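Local coordinates for protein flavin-containing monooxygenase (Allium sativum, PDB 6WPU) that probably catalyses the flavin-dependent S-oxygenation of S-allyl-L-cysteine in garlic, using a bound FAD as its cofactor, at residues A[187-192]-A[292-297]; A[218-223]-A[239-244]. All blocks are in the same frame, centred on the assembly; numbering follows the deposited sequence.

Contact 1. Residues A[187-192]-A[292-297]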
loop_
_atom_site.group_PDB
_atom_site.type_symbol
_atom_site.label_atom_id
_atom_site.label_comp_id
_atom_site.label_asym_id
_atom_site.label_seq_id
_atom_site.Cartn_x
_atom_site.Cartn_y
_atom_site.Cartn_z
ATOM N N ARG A 187 -2.492 -12.451 1.696
ATOM C CA ARG A 187 -2.306 -13.622 0.860
ATOM C C ARG A 187 -1.148 -14.439 1.425
ATOM O O ARG A 187 -0.324 -13.935 2.198
ATOM C CB ARG A 187 -2.069 -13.252 -0.608
ATOM C CG ARG A 187 -0.685 -12.849 -0.965
ATOM C CD ARG A 187 -0.586 -12.387 -2.427
ATOM N NE ARG A 187 -1.095 -13.344 -3.413
ATOM C CZ ARG A 187 -0.340 -14.210 -4.097
ATOM N NH1 ARG A 187 0.972 -14.263 -3.888
ATOM N NH2 ARG A 187 -0.900 -15.030 -4.991
ATOM N N PHE A 188 -1.075 -15.701 1.017
ATOM C CA PHE A 188 -0.264 -16.685 1.729
ATOM C C PHE A 188 0.645 -17.463 0.798
ATOM O O PHE A 188 0.424 -17.532 -0.410
ATOM C CB PHE A 188 -1.152 -17.667 2.479
ATOM C CG PHE A 188 -2.006 -17.011 3.487
ATOM C CD1 PHE A 188 -1.515 -16.759 4.757
ATOM C CD2 PHE A 188 -3.285 -16.591 3.158
ATOM C CE1 PHE A 188 -2.298 -16.127 5.685
ATOM C CE2 PHE A 188 -4.073 -15.959 4.086
ATOM C CZ PHE A 188 -3.576 -15.722 5.347
ATOM N N ALA A 189 1.670 -18.067 1.390
ATOM C CA ALA A 189 2.547 -18.976 0.677
ATOM C C ALA A 189 1.960 -20.384 0.710
ATOM O O ALA A 189 1.170 -20.726 1.593
ATOM C CB ALA A 189 3.942 -18.968 1.303
ATOM N N GLU A 190 2.324 -21.190 -0.282
ATOM C CA GLU A 190 1.968 -22.601 -0.317
ATOM C C GLU A 190 3.173 -23.378 0.189
ATOM O O GLU A 190 4.200 -23.438 -0.490
ATOM C CB GLU A 190 1.581 -23.039 -1.726
ATOM C CG GLU A 190 0.165 -22.650 -2.102
ATOM C CD GLU A 190 -0.873 -23.438 -1.322
ATOM O OE1 GLU A 190 -0.776 -24.688 -1.306
ATOM O OE2 GLU A 190 -1.776 -22.809 -0.718
ATOM N N ILE A 191 3.056 -23.953 1.378
ATOM C CA ILE A 191 4.169 -24.610 2.059
ATOM C C ILE A 191 3.956 -26.118 1.987
ATOM O O ILE A 191 2.970 -26.626 2.543
ATOM C CB ILE A 191 4.301 -24.153 3.519
ATOM C CG1 ILE A 191 4.249 -22.631 3.634
ATOM C CG2 ILE A 191 5.605 -24.668 4.113
ATOM C CD1 ILE A 191 3.994 -22.140 5.082
ATOM N N PRO A 192 4.856 -26.867 1.349
ATOM C CA PRO A 192 4.724 -28.332 1.318
ATOM C C PRO A 192 4.754 -28.932 2.719
ATOM O O PRO A 192 5.611 -28.599 3.537
ATOM C CB PRO A 192 5.940 -28.783 0.496
ATOM C CG PRO A 192 6.423 -27.556 -0.212
ATOM C CD PRO A 192 6.061 -26.392 0.653
ATOM N N HIS A 292 4.379 -15.947 7.324
ATOM C CA HIS A 292 4.203 -15.587 5.912
ATOM C C HIS A 292 4.353 -14.076 5.769
ATOM O O HIS A 292 3.523 -13.321 6.282
ATOM C CB HIS A 292 2.830 -15.996 5.379
ATOM C CG HIS A 292 2.490 -17.441 5.552
ATOM N ND1 HIS A 292 2.122 -18.245 4.495
ATOM C CD2 HIS A 292 2.418 -18.219 6.661
ATOM C CE1 HIS A 292 1.861 -19.461 4.943
ATOM N NE2 HIS A 292 2.031 -19.472 6.254
ATOM N N CYS A 293 5.413 -13.623 5.104
ATOM C CA CYS A 293 5.498 -12.211 4.701
ATOM C C CYS A 293 5.228 -12.105 3.203
ATOM O O CYS A 293 6.020 -11.596 2.423
ATOM C CB CYS A 293 6.858 -11.612 5.081
ATOM S SG CYS A 293 6.904 -9.753 5.188
ATOM N N THR A 294 4.066 -12.628 2.818
ATOM C CA THR A 294 3.702 -12.838 1.426
ATOM C C THR A 294 2.709 -11.799 0.904
ATOM O O THR A 294 2.162 -11.978 -0.186
ATOM C CB THR A 294 3.130 -14.247 1.276
ATOM O OG1 THR A 294 2.346 -14.551 2.443
ATOM C CG2 THR A 294 4.261 -15.281 1.165
ATOM N N GLY A 295 2.462 -10.732 1.648
ATOM C CA GLY A 295 1.681 -9.621 1.130
ATOM C C GLY A 295 0.179 -9.794 1.279
ATOM O O GLY A 295 -0.333 -10.541 2.127
ATOM N N TYR A 296 -0.541 -9.077 0.415
ATOM C CA TYR A 296 -1.960 -8.838 0.611
ATOM C C TYR A 296 -2.706 -8.973 -0.707
ATOM O O TYR A 296 -2.113 -9.104 -1.781
ATOM C CB TYR A 296 -2.191 -7.456 1.228
ATOM C CG TYR A 296 -1.538 -7.356 2.578
ATOM C CD1 TYR A 296 -2.247 -7.680 3.734
ATOM C CD2 TYR A 296 -0.204 -6.965 2.700
ATOM C CE1 TYR A 296 -1.650 -7.620 4.980
ATOM C CE2 TYR A 296 0.408 -6.906 3.944
ATOM C CZ TYR A 296 -0.318 -7.236 5.078
ATOM O OH TYR A 296 0.292 -7.191 6.316
ATOM N N VAL A 297 -4.037 -8.955 -0.606
ATOM C CA VAL A 297 -4.910 -8.969 -1.769
ATOM C C VAL A 297 -5.834 -7.757 -1.682
ATOM O O VAL A 297 -6.036 -7.164 -0.616
ATOM C CB VAL A 297 -5.727 -10.271 -1.892
ATOM C CG1 VAL A 297 -4.802 -11.489 -1.965
ATOM C CG2 VAL A 297 -6.679 -10.403 -0.732
#
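A189 and H292 form the compact end of this contact. The amide of A189 donates to H292 ND1 at 3.1 Å, meeting the imidazole at its edge and almost exactly in the ring plane. NE2 bonds to Q201 OE1, so both ring nitrogens have partners and the rotation of the ring is fixed. Apolar groups pack round the imidazole. The CD1 edge of F188 points at one face, offset toward the rim, in a T-shaped pair with centroids 5.6 Å apart and planes at 81°. The I191 side chain runs head-on to that of H292, and its CD1 methyl lies oblique to the ring, on the other side of its plane from F188, 3.4 Å from H292 CE1.

T294 ties the middle together. With chi1 at 38°, OG1 sits between its own backbone N and carbonyl carbon and donates to R187 O at 2.8 Å, while CG2 leans on A189 CB. R187 also donates through its N to the O of G295, the residue after T294, at 2.9 Å, approaching from above the carbonyl plane although the N-H itself is nearly straight (172°). H203 NE2 adds weak bonds to R187 O and G295 O.

The R187 side chain starts packed, with CG 3.1 Å from T294 O and CB against V297 CG1 at 3.5 Å. Only beyond CD does it loosen: the chain bends at CG-CD and leads the guanidinium, on the partly exposed side, toward D313, with which it makes just a long, weak ion pair.

Y296 turns its ring away, its hydroxyl bonded to S84 and its side chain about 5 Å from the FAD. The sequence from C293 to Y296 is consistent with the ATGY-type linker of flavin-containing monooxygenases, which runs between the two dinucleotide-binding domains.

Contact 2. Residues A[218-223]-A[239-244]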
loop_
_atom_site.group_PDB
_atom_site.type_symbol
_atom_site.label_atom_id
_atom_site.label_comp_id
_atom_site.label_asym_id
_atom_site.label_seq_id
_atom_site.Cartn_x
_atom_site.Cartn_y
_atom_site.Cartn_z
ATOM N N VAL A 218 12.845 -19.056 13.849
ATOM C CA VAL A 218 11.790 -18.401 13.078
ATOM C C VAL A 218 12.120 -18.501 11.596
ATOM O O VAL A 218 13.252 -18.217 11.181
ATOM C CB VAL A 218 11.629 -16.927 13.486
ATOM C CG1 VAL A 218 10.412 -16.292 12.771
ATOM C CG2 VAL A 218 11.498 -16.806 15.008
ATOM N N VAL A 219 11.138 -18.904 10.802
ATOM C CA VAL A 219 11.242 -18.860 9.350
ATOM C C VAL A 219 10.352 -17.724 8.849
ATOM O O VAL A 219 9.177 -17.628 9.229
ATOM C CB VAL A 219 10.859 -20.206 8.717
ATOM C CG1 VAL A 219 10.897 -20.104 7.189
ATOM C CG2 VAL A 219 11.809 -21.314 9.212
ATOM N N ILE A 220 10.931 -16.838 8.043
ATOM C CA ILE A 220 10.212 -15.737 7.411
ATOM C C ILE A 220 10.156 -16.050 5.924
ATOM O O ILE A 220 11.203 -16.131 5.271
ATOM C CB ILE A 220 10.903 -14.380 7.642
ATOM C CG1 ILE A 220 11.323 -14.167 9.101
ATOM C CG2 ILE A 220 10.030 -13.247 7.154
ATOM C CD1 ILE A 220 10.256 -13.698 9.993
ATOM N N ILE A 221 8.949 -16.227 5.385
ATOM C CA ILE A 221 8.766 -16.468 3.953
ATOM C C ILE A 221 8.445 -15.138 3.284
ATOM O O ILE A 221 7.394 -14.543 3.546
ATOM C CB ILE A 221 7.647 -17.481 3.677
ATOM C CG1 ILE A 221 7.867 -18.772 4.474
ATOM C CG2 ILE A 221 7.558 -17.775 2.187
ATOM C CD1 ILE A 221 6.683 -19.696 4.434
ATOM N N GLY A 222 9.335 -14.674 2.411
ATOM C CA GLY A 222 9.044 -13.501 1.610
ATOM C C GLY A 222 10.228 -13.112 0.755
ATOM O O GLY A 222 11.373 -13.403 1.114
ATOM N N SER A 223 9.977 -12.455 -0.377
ATOM C CA SER A 223 11.040 -12.057 -1.289
ATOM C C SER A 223 11.303 -10.557 -1.297
ATOM O O SER A 223 12.217 -10.109 -1.992
ATOM C CB SER A 223 10.714 -12.522 -2.709
ATOM O OG SER A 223 9.430 -12.058 -3.076
ATOM N N LYS A 239 16.662 -16.872 18.487
ATOM C CA LYS A 239 17.855 -17.705 18.411
ATOM C C LYS A 239 18.350 -17.801 16.973
ATOM O O LYS A 239 19.537 -17.598 16.700
ATOM C CB LYS A 239 17.565 -19.093 18.970
ATOM C CG LYS A 239 18.834 -19.948 19.117
ATOM C CD LYS A 239 18.616 -21.380 18.639
ATOM C CE LYS A 239 18.772 -22.392 19.755
ATOM N NZ LYS A 239 17.501 -22.551 20.496
ATOM N N GLU A 240 17.449 -18.103 16.035
ATOM C CA GLU A 240 17.793 -18.158 14.615
ATOM C C GLU A 240 16.651 -17.616 13.769
ATOM O O GLU A 240 15.478 -17.882 14.051
ATOM C CB GLU A 240 18.099 -19.577 14.155
ATOM C CG GLU A 240 19.381 -20.151 14.719
ATOM C CD GLU A 240 19.590 -21.586 14.285
ATOM O OE1 GLU A 240 20.260 -22.343 15.025
ATOM O OE2 GLU A 240 19.066 -21.959 13.205
ATOM N N VAL A 241 17.001 -16.866 12.726
ATOM C CA VAL A 241 16.045 -16.394 11.727
ATOM C C VAL A 241 16.481 -16.941 10.373
ATOM O O VAL A 241 17.648 -16.809 9.992
ATOM C CB VAL A 241 15.949 -14.857 11.712
ATOM C CG1 VAL A 241 14.880 -14.390 10.718
ATOM C CG2 VAL A 241 15.638 -14.334 13.118
ATOM N N HIS A 242 15.555 -17.582 9.666
ATOM C CA HIS A 242 15.808 -18.141 8.344
ATOM C C HIS A 242 14.809 -17.523 7.372
ATOM O O HIS A 242 13.594 -17.638 7.577
ATOM C CB HIS A 242 15.671 -19.664 8.361
ATOM C CG HIS A 242 16.686 -20.355 9.221
ATOM N ND1 HIS A 242 17.852 -20.882 8.715
ATOM C CD2 HIS A 242 16.707 -20.603 10.554
ATOM C CE1 HIS A 242 18.548 -21.430 9.697
ATOM N NE2 HIS A 242 17.878 -21.263 10.825
ATOM N N ILE A 243 15.312 -16.848 6.339
ATOM C CA ILE A 243 14.462 -16.253 5.311
ATOM C C ILE A 243 14.364 -17.231 4.152
ATOM O O ILE A 243 15.387 -17.711 3.650
ATOM C CB ILE A 243 15.004 -14.895 4.837
ATOM C CG1 ILE A 243 15.342 -14.000 6.029
ATOM C CG2 ILE A 243 13.985 -14.200 3.944
ATOM C CD1 ILE A 243 15.839 -12.616 5.636
ATOM N N ALA A 244 13.135 -17.551 3.743
ATOM C CA ALA A 244 12.886 -18.324 2.528
ATOM C C ALA A 244 12.488 -17.315 1.466
ATOM O O ALA A 244 11.366 -16.813 1.478
ATOM C CB ALA A 244 11.794 -19.366 2.734
#
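I220 is gripped twice by the neighbouring strand: its N donates to H242 O at 2.8 Å, and its O accepts from A244 N at the same distance. V218 repeats the pattern two residues earlier, bonding through N to E240 O and through O to H242 N. These bonds give the offset characteristic of parallel strands, with I220 bridging the two residues that flank I243, its register partner. A fifth bond, from G222 N to A244 O at 3.1 Å, is longer and more bent (149°) where the first strand ends. CA-H...O contacts add weaker support, the shortest from V219 CA to H242 O at 3.2 Å.

Along the second strand, H242 NE2 donates to E240 OE2 at 2.7 Å with an angle of 167°. The carboxylate lies at the imidazole edge and uses its anti lone pair. ND1 bonds to H265 NE2, and the rings of W263 and H265 meet that of H242 at shallow angles.

The packing divides between two faces. I220 CG1 touches V241 CG1 at 3.9 Å on the face carrying V218 and I243; there helix 225-234 closes over the strands, with S231 against I220, V241 and I243, and V234 against V218. Across the sheet, I221 CG1 lies 4.3 Å from A244 CB, and I268 packs on I221. Strand, helix and strand thus make a beta-alpha-beta crossover, and the G222 loop leading into helix 225-234 is consistent with the start of an NADPH-binding Rossmann unit, as in related monooxygenases.

Chemically, the strands are joined by backbone bonds and apolar contacts, whereas their side-chain polarity here centres on H242, where the E240 carboxylate probably favours a proton on NE2 and holds the ring's orientation.

Overall arrangement
From the N terminus, the chain passes the first dinucleotide-binding strands and strand 185-186, then runs through 187-192 to strand 200-203. Contact 2 follows, closing a short loop of 15 residues that is largely helix 225-234. After strand 262-271 and the hairpins beyond it, the chain returns through strand 289-292 to 292-297, where contact 1 closes a 99-residue loop with contact 2 nested inside. The contacts meet at I221: its carbonyl probably accepts a bond from C293 N, and its side chain packs against A189 and I191. Contact 1 thereby connects the mixed sheet holding contact 2 with the two-stranded linker near the FAD.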